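Local coordinates for ZmpA Glycopeptidase (PDB 6XSX), which is the catalytic module of a family M60 metalloprotease, a glycopeptidase that probably cleaves the peptide backbone of glycosylated proteins, at residues Q80-H85 and P112-A117; Q84-V89 and I241-W246; D214-E219 and L304-I309; K222-D227 and V297-L302. All coordinates share one frame; numbering follows the deposited sequence.

In the fold
From the N terminus, interaction 1 closes first: it joins the loop after strand 75-80 to the loop leading into strand 117-123. Interaction 2 starts from the same connection, sharing Gln84 and His85, and closes a much longer loop onto the end of strand 240-244. The two touch, Ser83 of interaction 1 meeting Trp246 of interaction 2. Interactions 3 and 4 tie helix 206-224 to helix 301-309 and the turn before it, with interaction 4 nested inside the loop closed by interaction 3. Interaction 2 crosses both along the chain, and its centre lies about 23 Å from that of interaction 3. The first pair thus ties the mixed sheet, the second the helices; the pairs do not touch.

Interaction 1: residues Q80-H85 and P112-A117; sequences QMDSQH and PGTAKA
The backbones are close at Gln80 and Ala117, with 5.5 Å between their CA atoms, and part to 7.2 Å between the CA atoms of Asp82 and Thr114. One weak backbone bond spans the near end, from Met81 N to Ala117 O. Most of the remaining grip comes from the amide of Gln80. Its CG lies anti to the backbone N (chi1 158°) and the chain then bends at chi2 (73°), which lays the amide along the opposite backbone. There NE2 donates to Ala115 O at 3.0 Å, almost in line with that carbonyl, and to its own neighbour Met81 O at 2.8 Å on a lone pair. Both acceptors lie in the amide plane, so the group is held flat, while OE1 accepts from Ala117 N at 3.1 Å. Thr114 supplies apolar cover: CG2 sits 3.5 Å from Met81 O and also reaches Gln80 NE2, whereas OG1 bonds to Arg111 O. Asp82 forms a salt bridge with Arg111, drawing in the same loop. Strands 75-80 and 117-123 are antiparallel neighbours in the large mixed sheet, and here a glutamine side chain prolongs their pairing where the strand backbones separate.

Interaction 2: residues Q84-V89 and I241-W246; sequences QHNGDV and ISMLKW. With EDO (1,2-ethanediol), chain D; EDO (1,2-ethanediol), chain H.
Lys245 NZ is gripped by Asn86 OD1 at 2.8 Å, by a water at 2.6 Å and, more weakly, by Asn254 OD1. The ammonium group approaches Asn86 from 35° off the carbonyl plane. The water passes the link on, donating to Gln84 O at 2.7 Å, so that one lysine ties both a side chain and a backbone carbonyl of the loop. Lys245 runs extended beyond CG, and on the way its CD passes His85 O at 3.7 Å. Beside it, Met243 has CG between its backbone N and carbonyl carbon (chi1 62°), and SD comes to 3.4 Å from Asn86 O; the turn at chi3 (81°) then lays CE against Asn86 CB. That carbonyl also accepts a hydrogen bond from Lys79. At the far end Gln84 CA makes a CH-O contact with Trp246 O at 3.4 Å.

The other half of the Asn86 amide faces a bound 1,2-ethanediol: ND2 donates to its O2 at 3.2 Å, and this hydroxyl in turn donates to Asp88 OD1 at 2.6 Å. A MES molecule hydrogen-bonds to the backbone N atoms of Asn86 and Gly87; both additives probably come from the crystallisation liquor, but they may mark a pocket. Residues 84-87 lead into strand 88-91, at one border of the mixed sheet, whereas strand 240-244 is separated from it by six strands in the sheet order. Met243 also packs on Lys79 of strand 75-80, and Asn86 on Ile259 of strand 259-262.

Interaction 3: residues D214-E219 and L304-I309; sequences DEVIKE and LHFERI
A very short bond, 2.5 Å from His305 NE2 to Glu219 OE2, joins two helices. It is a histidine-carboxylate hydrogen bond between helix 206-224 and helix 301-309, whose short segments lie 12.3 Å apart at their axes and are inclined at 112°. The bond is nearly straight, 167° at the hydrogen, and uses the anti lone pair of OE2, the one facing away from the other carboxylate oxygen. Carboxylate and imidazole are close to coplanar although the two side chains meet at about a right angle. Glu219 CG, anti to its backbone N, lies against Phe306 CZ at 3.7 Å and Ile309 CD1 at 3.8 Å; the bend at chi2 (52°) then turns the carboxylate to the histidine. Phe306 points its ring tip at the first helix, with CZ 3.8 Å from Val216 O, near the ring plane, and 4.1 Å from Val216 CG1. Helix 277-286, which carries a HExxH sequence consistent with the zinc-binding motif of such proteases, adjoins this layer: Met283 touches Val216, and Met280 touches Phe306. His305 is itself clamped between two residues. Tyr223 stacks on one face of its ring, and on the opposite face Ile309 CG2 lies 3.4 Å above the plane, offset toward the rim.

Interaction 4: residues K222-D227 and V297-L302; sequences KYWGFD and VTNNML
Thr298 only comes near the end of helix 206-224, its O 4.4 Å from Trp224 CH2; the residue also opens a type I beta turn that runs to Met301. Asn299 comes next and directs OD1 to the edge of the indole, in the ring plane and 3.8 Å from Trp224 CZ2. The amide plane is tilted about 46° against the indole, and the amide's other end is occupied, ND2 donating to Asp288 O. Met301 brings the polar bond of the contact: its O accepts from Tyr223 OH at 2.8 Å. The phenol hydroxyl sits well above the carbonyl plane, 54° out of it. The bent methionine chain leaves CE 3.4 Å from the same Tyr223 OH, and CB is 4.2 Å from Tyr223 CE2. Leu302 then fits against both aromatics. Its CB lies 3.7 Å from Trp224 CZ3, and CG, anti to the backbone N (chi1 -176°), carries CD1 to 3.8 Å from Tyr223 CD2. Trp366 of helix 365-375 adds to the aromatic cluster, meeting Trp224 edge-to-face. Just beyond Trp224, Gly225 ends the helix in a Schellman motif.

The surfaces are therefore mainly apolar and buried, and the tyrosine hydroxyl, carried into them, is satisfied by a main-chain carbonyl. The one hydrogen bond between the two segments helps to fix the direction of the phenol in a contact that is otherwise mostly van der Waals packing.

Interaction 1: residues Q80-H85 and P112-A117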
# COMPACT_ATOMS: atom_id res chain seq x y z
N GLN A 80 -12.58 -6.85 20.43
CA GLN A 80 -12.84 -8.28 20.39
C GLN A 80 -11.94 -8.90 19.32
O GLN A 80 -11.79 -8.33 18.23
CB GLN A 80 -14.32 -8.52 20.07
CG GLN A 80 -14.62 -9.89 19.48
CD GLN A 80 -14.54 -11.03 20.47
OE1 GLN A 80 -15.22 -11.03 21.50
NE2 GLN A 80 -13.70 -12.02 20.16
N MET A 81 -11.35 -10.06 19.63
CA MET A 81 -10.45 -10.75 18.72
C MET A 81 -11.21 -11.42 17.57
O MET A 81 -12.30 -11.95 17.78
CB MET A 81 -9.62 -11.83 19.45
CG MET A 81 -8.48 -11.25 20.27
SD MET A 81 -7.44 -10.17 19.27
CE MET A 81 -6.49 -11.37 18.34
N ASP A 82 -10.61 -11.38 16.37
CA ASP A 82 -10.94 -12.24 15.24
C ASP A 82 -12.40 -12.10 14.81
O ASP A 82 -13.08 -13.10 14.56
CB ASP A 82 -10.61 -13.70 15.54
CG ASP A 82 -10.23 -14.50 14.31
OD1 ASP A 82 -10.40 -13.99 13.18
OD2 ASP A 82 -9.76 -15.64 14.49
N SER A 83 -12.87 -10.85 14.69
CA SER A 83 -14.16 -10.56 14.09
C SER A 83 -14.00 -10.49 12.57
O SER A 83 -12.89 -10.31 12.08
CB SER A 83 -14.70 -9.26 14.65
OG SER A 83 -15.84 -8.84 13.94
N GLN A 84 -15.11 -10.62 11.84
CA GLN A 84 -15.09 -10.34 10.41
C GLN A 84 -14.92 -8.83 10.22
O GLN A 84 -14.49 -8.38 9.16
CB GLN A 84 -16.35 -10.86 9.71
CG GLN A 84 -17.56 -9.98 9.97
CD GLN A 84 -18.85 -10.54 9.42
OE1 GLN A 84 -19.72 -10.97 10.17
NE2 GLN A 84 -18.99 -10.52 8.10
N HIS A 85 -15.26 -8.07 11.27
CA HIS A 85 -15.10 -6.62 11.31
C HIS A 85 -13.89 -6.28 12.18
O HIS A 85 -13.05 -7.14 12.44
CB HIS A 85 -16.39 -5.95 11.80
CG HIS A 85 -17.60 -6.34 11.01
ND1 HIS A 85 -17.71 -6.11 9.64
CD2 HIS A 85 -18.76 -6.94 11.38
CE1 HIS A 85 -18.87 -6.55 9.21
NE2 HIS A 85 -19.54 -7.06 10.25
N PRO A 112 -15.68 -18.96 14.10
CA PRO A 112 -16.20 -20.01 14.97
C PRO A 112 -15.14 -20.45 15.98
O PRO A 112 -13.98 -20.68 15.62
CB PRO A 112 -16.58 -21.10 13.95
CG PRO A 112 -17.01 -20.30 12.73
CD PRO A 112 -15.97 -19.20 12.67
N GLY A 113 -15.55 -20.51 17.25
CA GLY A 113 -14.72 -21.00 18.34
C GLY A 113 -13.93 -19.90 19.04
O GLY A 113 -13.02 -20.18 19.81
N THR A 114 -14.23 -18.63 18.73
CA THR A 114 -13.50 -17.54 19.36
C THR A 114 -14.20 -17.18 20.67
O THR A 114 -15.41 -16.98 20.68
CB THR A 114 -13.40 -16.31 18.45
OG1 THR A 114 -13.02 -16.78 17.16
CG2 THR A 114 -12.42 -15.27 18.95
N ALA A 115 -13.40 -17.06 21.74
CA ALA A 115 -13.87 -16.58 23.03
C ALA A 115 -14.43 -15.17 22.88
O ALA A 115 -13.95 -14.38 22.06
CB ALA A 115 -12.74 -16.63 24.02
N LYS A 116 -15.45 -14.85 23.68
CA LYS A 116 -15.97 -13.49 23.76
C LYS A 116 -15.05 -12.72 24.70
O LYS A 116 -15.20 -12.76 25.92
CB LYS A 116 -17.43 -13.48 24.22
CG LYS A 116 -18.40 -14.29 23.36
CD LYS A 116 -18.61 -13.70 21.98
CE LYS A 116 -19.87 -14.20 21.31
NZ LYS A 116 -21.06 -13.41 21.73
N ALA A 117 -14.03 -12.07 24.11
CA ALA A 117 -12.97 -11.47 24.90
C ALA A 117 -12.05 -10.71 23.95
O ALA A 117 -12.09 -10.92 22.74
CB ALA A 117 -12.21 -12.55 25.63

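Interaction 2: residues Q84-V89 and I241-W246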
# COMPACT_ATOMS: atom_id res chain seq x y z
N GLN A 84 -15.11 -10.62 11.84
CA GLN A 84 -15.09 -10.34 10.41
C GLN A 84 -14.92 -8.83 10.22
O GLN A 84 -14.49 -8.38 9.16
CB GLN A 84 -16.35 -10.86 9.71
CG GLN A 84 -17.56 -9.98 9.97
CD GLN A 84 -18.85 -10.54 9.42
OE1 GLN A 84 -19.72 -10.97 10.17
NE2 GLN A 84 -18.99 -10.52 8.10
N HIS A 85 -15.26 -8.07 11.27
CA HIS A 85 -15.10 -6.62 11.31
C HIS A 85 -13.89 -6.28 12.18
O HIS A 85 -13.05 -7.14 12.44
CB HIS A 85 -16.39 -5.95 11.80
CG HIS A 85 -17.60 -6.34 11.01
ND1 HIS A 85 -17.71 -6.11 9.64
CD2 HIS A 85 -18.76 -6.94 11.38
CE1 HIS A 85 -18.87 -6.55 9.21
NE2 HIS A 85 -19.54 -7.06 10.25
N ASN A 86 -13.81 -5.03 12.64
CA ASN A 86 -12.68 -4.56 13.43
C ASN A 86 -12.79 -5.02 14.89
O ASN A 86 -11.77 -5.15 15.57
CB ASN A 86 -12.50 -3.04 13.29
CG ASN A 86 -12.27 -2.60 11.86
OD1 ASN A 86 -11.47 -3.20 11.14
ND2 ASN A 86 -12.96 -1.55 11.44
N GLY A 87 -14.03 -5.24 15.36
CA GLY A 87 -14.29 -5.82 16.67
C GLY A 87 -14.29 -4.82 17.83
O GLY A 87 -14.42 -5.22 18.99
N ASP A 88 -14.19 -3.52 17.51
CA ASP A 88 -14.00 -2.50 18.54
C ASP A 88 -15.33 -1.93 19.04
O ASP A 88 -16.31 -1.83 18.30
CB ASP A 88 -13.11 -1.35 18.04
CG ASP A 88 -13.67 -0.69 16.79
OD1 ASP A 88 -13.83 -1.39 15.77
OD2 ASP A 88 -13.95 0.52 16.86
N VAL A 89 -15.34 -1.54 20.32
CA VAL A 89 -16.38 -0.72 20.91
C VAL A 89 -15.67 0.41 21.65
O VAL A 89 -14.73 0.16 22.40
CB VAL A 89 -17.28 -1.49 21.91
CG1 VAL A 89 -18.45 -0.64 22.40
CG2 VAL A 89 -17.79 -2.82 21.36
N ILE A 241 -3.14 0.05 11.72
CA ILE A 241 -3.48 -1.23 12.33
C ILE A 241 -3.61 -2.30 11.25
O ILE A 241 -4.38 -2.13 10.30
CB ILE A 241 -4.79 -1.12 13.13
CG1 ILE A 241 -4.69 -0.06 14.24
CG2 ILE A 241 -5.21 -2.48 13.69
CD1 ILE A 241 -6.01 0.58 14.59
N SER A 242 -2.85 -3.39 11.42
CA SER A 242 -3.10 -4.66 10.74
C SER A 242 -3.58 -5.67 11.78
O SER A 242 -2.90 -5.90 12.77
CB SER A 242 -1.87 -5.16 10.03
OG SER A 242 -1.24 -4.11 9.32
N MET A 243 -4.76 -6.26 11.56
CA MET A 243 -5.31 -7.16 12.56
C MET A 243 -5.89 -8.40 11.90
O MET A 243 -6.30 -8.38 10.74
CB MET A 243 -6.39 -6.46 13.40
CG MET A 243 -7.59 -6.02 12.58
SD MET A 243 -9.07 -5.67 13.57
CE MET A 243 -8.71 -4.01 14.15
N LEU A 244 -5.90 -9.50 12.67
CA LEU A 244 -6.53 -10.74 12.29
C LEU A 244 -8.03 -10.49 12.16
O LEU A 244 -8.63 -9.89 13.05
CB LEU A 244 -6.23 -11.76 13.39
CG LEU A 244 -6.91 -13.12 13.27
CD1 LEU A 244 -6.50 -13.81 11.98
CD2 LEU A 244 -6.58 -13.98 14.48
N LYS A 245 -8.61 -10.96 11.05
CA LYS A 245 -10.04 -10.88 10.86
C LYS A 245 -10.53 -12.20 10.28
O LYS A 245 -9.77 -12.95 9.66
CB LYS A 245 -10.39 -9.76 9.88
CG LYS A 245 -10.21 -8.34 10.39
CD LYS A 245 -10.87 -7.34 9.47
CE LYS A 245 -10.50 -5.91 9.79
NZ LYS A 245 -11.28 -4.97 8.94
N TRP A 246 -11.82 -12.47 10.46
CA TRP A 246 -12.42 -13.67 9.90
C TRP A 246 -12.90 -13.35 8.49
O TRP A 246 -13.96 -12.75 8.33
CB TRP A 246 -13.55 -14.15 10.82
CG TRP A 246 -14.33 -15.33 10.32
CD1 TRP A 246 -13.84 -16.43 9.68
CD2 TRP A 246 -15.75 -15.55 10.47
NE1 TRP A 246 -14.86 -17.30 9.40
CE2 TRP A 246 -16.04 -16.79 9.88
CE3 TRP A 246 -16.80 -14.82 11.05
CZ2 TRP A 246 -17.33 -17.31 9.83
CZ3 TRP A 246 -18.08 -15.33 11.01
CH2 TRP A 246 -18.34 -16.57 10.40
C1 EDO D . -12.80 1.99 12.87
O1 EDO D . -14.00 2.72 12.76
C2 EDO D . -12.97 0.99 13.94
O2 EDO D . -14.16 0.24 13.76
C1 EDO H . 2.58 -4.77 5.73
O1 EDO H . 2.84 -6.05 6.31
C2 EDO H . 1.68 -3.83 6.48
O2 EDO H . 0.40 -4.36 6.85
O HOH W 1 -13.61 -5.97 8.20
O HOH W 2 -11.10 -8.64 14.04

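Interaction 3: residues D214-E219 and L304-I309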
# COMPACT_ATOMS: atom_id res chain seq x y z
N ASP A 214 7.48 0.04 10.93
CA ASP A 214 7.78 1.46 10.88
C ASP A 214 8.40 1.82 9.53
O ASP A 214 8.07 2.86 8.96
CB ASP A 214 8.63 1.91 12.08
CG ASP A 214 7.81 2.08 13.35
OD1 ASP A 214 6.57 2.21 13.23
OD2 ASP A 214 8.40 2.05 14.45
N GLU A 215 9.28 0.95 9.03
CA GLU A 215 9.93 1.17 7.75
C GLU A 215 8.88 1.21 6.64
O GLU A 215 9.05 1.95 5.68
CB GLU A 215 10.98 0.09 7.46
CG GLU A 215 12.28 0.24 8.25
CD GLU A 215 13.07 1.52 8.00
OE1 GLU A 215 12.79 2.22 7.01
OE2 GLU A 215 13.97 1.83 8.80
N VAL A 216 7.82 0.39 6.75
CA VAL A 216 6.80 0.36 5.72
C VAL A 216 6.06 1.70 5.68
O VAL A 216 5.85 2.24 4.59
CB VAL A 216 5.83 -0.83 5.88
CG1 VAL A 216 4.60 -0.71 5.00
CG2 VAL A 216 6.52 -2.16 5.62
N ILE A 217 5.70 2.23 6.85
CA ILE A 217 4.95 3.49 6.93
C ILE A 217 5.82 4.65 6.43
O ILE A 217 5.34 5.51 5.70
CB ILE A 217 4.40 3.75 8.35
CG1 ILE A 217 3.40 2.66 8.78
CG2 ILE A 217 3.79 5.15 8.45
CD1 ILE A 217 2.13 2.63 7.96
N LYS A 218 7.10 4.65 6.82
CA LYS A 218 8.06 5.64 6.36
C LYS A 218 8.10 5.65 4.82
O LYS A 218 7.87 6.68 4.20
CB LYS A 218 9.44 5.38 6.97
CG LYS A 218 10.41 6.55 6.92
CD LYS A 218 11.68 6.30 7.71
CE LYS A 218 12.84 7.16 7.26
NZ LYS A 218 14.12 6.41 7.37
N GLU A 219 8.39 4.49 4.23
CA GLU A 219 8.51 4.36 2.78
C GLU A 219 7.20 4.79 2.12
O GLU A 219 7.22 5.54 1.14
CB GLU A 219 8.99 2.95 2.41
CG GLU A 219 9.21 2.72 0.92
CD GLU A 219 10.08 3.74 0.21
OE1 GLU A 219 10.99 4.30 0.86
OE2 GLU A 219 9.85 3.99 -0.98
N LEU A 304 2.59 -1.76 -6.33
CA LEU A 304 3.54 -1.83 -7.45
C LEU A 304 4.91 -1.32 -7.02
O LEU A 304 5.92 -1.93 -7.37
CB LEU A 304 3.02 -1.06 -8.67
CG LEU A 304 1.80 -1.64 -9.38
CD1 LEU A 304 1.21 -0.64 -10.37
CD2 LEU A 304 2.13 -2.95 -10.08
N HIS A 305 4.94 -0.21 -6.26
CA HIS A 305 6.18 0.39 -5.79
C HIS A 305 6.94 -0.58 -4.89
O HIS A 305 8.16 -0.74 -5.05
CB HIS A 305 5.91 1.74 -5.10
CG HIS A 305 7.07 2.36 -4.39
ND1 HIS A 305 8.15 2.89 -5.06
CD2 HIS A 305 7.28 2.59 -3.08
CE1 HIS A 305 8.99 3.42 -4.19
NE2 HIS A 305 8.48 3.23 -2.96
N PHE A 306 6.20 -1.22 -3.97
CA PHE A 306 6.77 -2.16 -3.02
C PHE A 306 7.33 -3.38 -3.74
O PHE A 306 8.30 -3.97 -3.28
CB PHE A 306 5.81 -2.43 -1.85
CG PHE A 306 6.05 -1.53 -0.66
CD1 PHE A 306 7.02 -1.83 0.28
CD2 PHE A 306 5.34 -0.35 -0.51
CE1 PHE A 306 7.26 -0.98 1.36
CE2 PHE A 306 5.58 0.51 0.56
CZ PHE A 306 6.53 0.18 1.50
N GLU A 307 6.70 -3.74 -4.88
CA GLU A 307 7.24 -4.76 -5.76
C GLU A 307 8.57 -4.30 -6.36
O GLU A 307 9.56 -5.02 -6.32
CB GLU A 307 6.21 -5.13 -6.83
CG GLU A 307 5.20 -6.14 -6.33
CD GLU A 307 4.01 -6.42 -7.23
OE1 GLU A 307 3.66 -5.53 -8.05
OE2 GLU A 307 3.43 -7.51 -7.10
N ARG A 308 8.58 -3.07 -6.90
CA ARG A 308 9.77 -2.56 -7.57
C ARG A 308 10.93 -2.42 -6.59
O ARG A 308 12.05 -2.80 -6.92
CB ARG A 308 9.48 -1.22 -8.24
CG ARG A 308 10.72 -0.56 -8.84
CD ARG A 308 10.47 0.92 -9.06
NE ARG A 308 11.45 1.52 -9.95
CZ ARG A 308 11.37 2.73 -10.50
NH1 ARG A 308 10.33 3.52 -10.25
NH2 ARG A 308 12.33 3.16 -11.29
N ILE A 309 10.69 -1.88 -5.39
CA ILE A 309 11.82 -1.60 -4.51
C ILE A 309 12.44 -2.89 -3.99
O ILE A 309 13.53 -2.84 -3.45
CB ILE A 309 11.49 -0.61 -3.37
CG1 ILE A 309 10.48 -1.18 -2.37
CG2 ILE A 309 11.08 0.74 -3.94
CD1 ILE A 309 10.11 -0.23 -1.26

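Interaction 4: residues K222-D227 and V297-L302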
# COMPACT_ATOMS: atom_id res chain seq x y z
N LYS A 222 6.75 8.66 2.34
CA LYS A 222 7.65 9.26 1.36
C LYS A 222 7.07 9.12 -0.06
O LYS A 222 6.95 10.11 -0.78
CB LYS A 222 9.04 8.64 1.47
CG LYS A 222 10.06 9.18 0.47
CD LYS A 222 11.40 8.49 0.61
CE LYS A 222 12.26 8.62 -0.62
NZ LYS A 222 13.51 7.84 -0.47
N TYR A 223 6.69 7.90 -0.45
CA TYR A 223 6.14 7.66 -1.78
C TYR A 223 4.90 8.52 -2.04
O TYR A 223 4.67 8.90 -3.19
CB TYR A 223 5.84 6.17 -1.97
CG TYR A 223 5.38 5.71 -3.33
CD1 TYR A 223 6.13 5.93 -4.48
CD2 TYR A 223 4.20 4.99 -3.46
CE1 TYR A 223 5.71 5.45 -5.72
CE2 TYR A 223 3.76 4.52 -4.69
CZ TYR A 223 4.52 4.75 -5.82
OH TYR A 223 4.07 4.26 -7.02
N TRP A 224 4.11 8.80 -0.99
CA TRP A 224 2.85 9.51 -1.13
C TRP A 224 3.06 11.03 -1.07
O TRP A 224 2.11 11.79 -1.25
CB TRP A 224 1.86 9.04 -0.05
CG TRP A 224 0.54 8.60 -0.61
CD1 TRP A 224 -0.67 9.21 -0.41
CD2 TRP A 224 0.30 7.47 -1.46
NE1 TRP A 224 -1.64 8.52 -1.08
CE2 TRP A 224 -1.09 7.46 -1.74
CE3 TRP A 224 1.10 6.47 -2.01
CZ2 TRP A 224 -1.68 6.48 -2.54
CZ3 TRP A 224 0.52 5.50 -2.80
CH2 TRP A 224 -0.86 5.51 -3.06
N GLY A 225 4.30 11.46 -0.79
CA GLY A 225 4.65 12.87 -0.81
C GLY A 225 4.38 13.63 0.49
O GLY A 225 4.27 14.86 0.48
N PHE A 226 4.30 12.91 1.62
CA PHE A 226 4.23 13.55 2.93
C PHE A 226 5.64 13.96 3.35
O PHE A 226 6.33 13.22 4.04
CB PHE A 226 3.54 12.64 3.96
CG PHE A 226 2.08 12.41 3.69
CD1 PHE A 226 1.13 13.36 4.03
CD2 PHE A 226 1.65 11.24 3.08
CE1 PHE A 226 -0.21 13.16 3.77
CE2 PHE A 226 0.30 11.03 2.81
CZ PHE A 226 -0.63 11.99 3.15
N ASP A 227 6.07 15.14 2.90
CA ASP A 227 7.46 15.53 3.02
C ASP A 227 7.61 16.71 3.99
O ASP A 227 8.69 17.27 4.12
CB ASP A 227 8.07 15.80 1.64
CG ASP A 227 7.36 16.93 0.91
OD1 ASP A 227 6.32 17.40 1.40
OD2 ASP A 227 7.85 17.32 -0.15
N VAL A 297 -8.17 3.01 -8.91
CA VAL A 297 -7.12 2.82 -9.89
C VAL A 297 -5.79 3.17 -9.23
O VAL A 297 -4.89 2.33 -9.18
CB VAL A 297 -7.39 3.61 -11.19
CG1 VAL A 297 -6.20 3.59 -12.13
CG2 VAL A 297 -8.64 3.11 -11.91
N THR A 298 -5.73 4.38 -8.64
CA THR A 298 -4.48 5.01 -8.26
C THR A 298 -3.84 4.31 -7.05
O THR A 298 -2.64 4.40 -6.88
CB THR A 298 -4.60 6.53 -8.09
OG1 THR A 298 -5.59 6.85 -7.11
CG2 THR A 298 -4.91 7.25 -9.38
N ASN A 299 -4.64 3.58 -6.25
CA ASN A 299 -4.12 3.01 -5.02
C ASN A 299 -3.17 1.84 -5.29
O ASN A 299 -2.38 1.45 -4.43
CB ASN A 299 -5.22 2.77 -3.98
CG ASN A 299 -5.73 4.06 -3.35
OD1 ASN A 299 -5.11 5.12 -3.50
ND2 ASN A 299 -6.84 4.00 -2.64
N ASN A 300 -3.23 1.31 -6.52
CA ASN A 300 -2.38 0.22 -6.95
C ASN A 300 -0.92 0.67 -7.08
O ASN A 300 -0.02 -0.15 -7.18
CB ASN A 300 -2.84 -0.30 -8.32
CG ASN A 300 -4.22 -0.91 -8.26
OD1 ASN A 300 -4.45 -1.83 -7.49
ND2 ASN A 300 -5.14 -0.39 -9.05
N MET A 301 -0.71 1.98 -7.14
CA MET A 301 0.64 2.49 -7.30
C MET A 301 1.48 2.07 -6.10
O MET A 301 2.70 1.90 -6.23
CB MET A 301 0.67 4.01 -7.44
CG MET A 301 0.16 4.49 -8.79
SD MET A 301 1.23 4.01 -10.21
CE MET A 301 2.59 5.15 -9.97
N LEU A 302 0.81 1.87 -4.95
CA LEU A 302 1.54 1.54 -3.73
C LEU A 302 2.08 0.11 -3.79
O LEU A 302 3.29 -0.09 -3.67
CB LEU A 302 0.72 1.83 -2.45
CG LEU A 302 1.48 1.58 -1.15
CD1 LEU A 302 2.62 2.58 -0.97
CD2 LEU A 302 0.56 1.63 0.06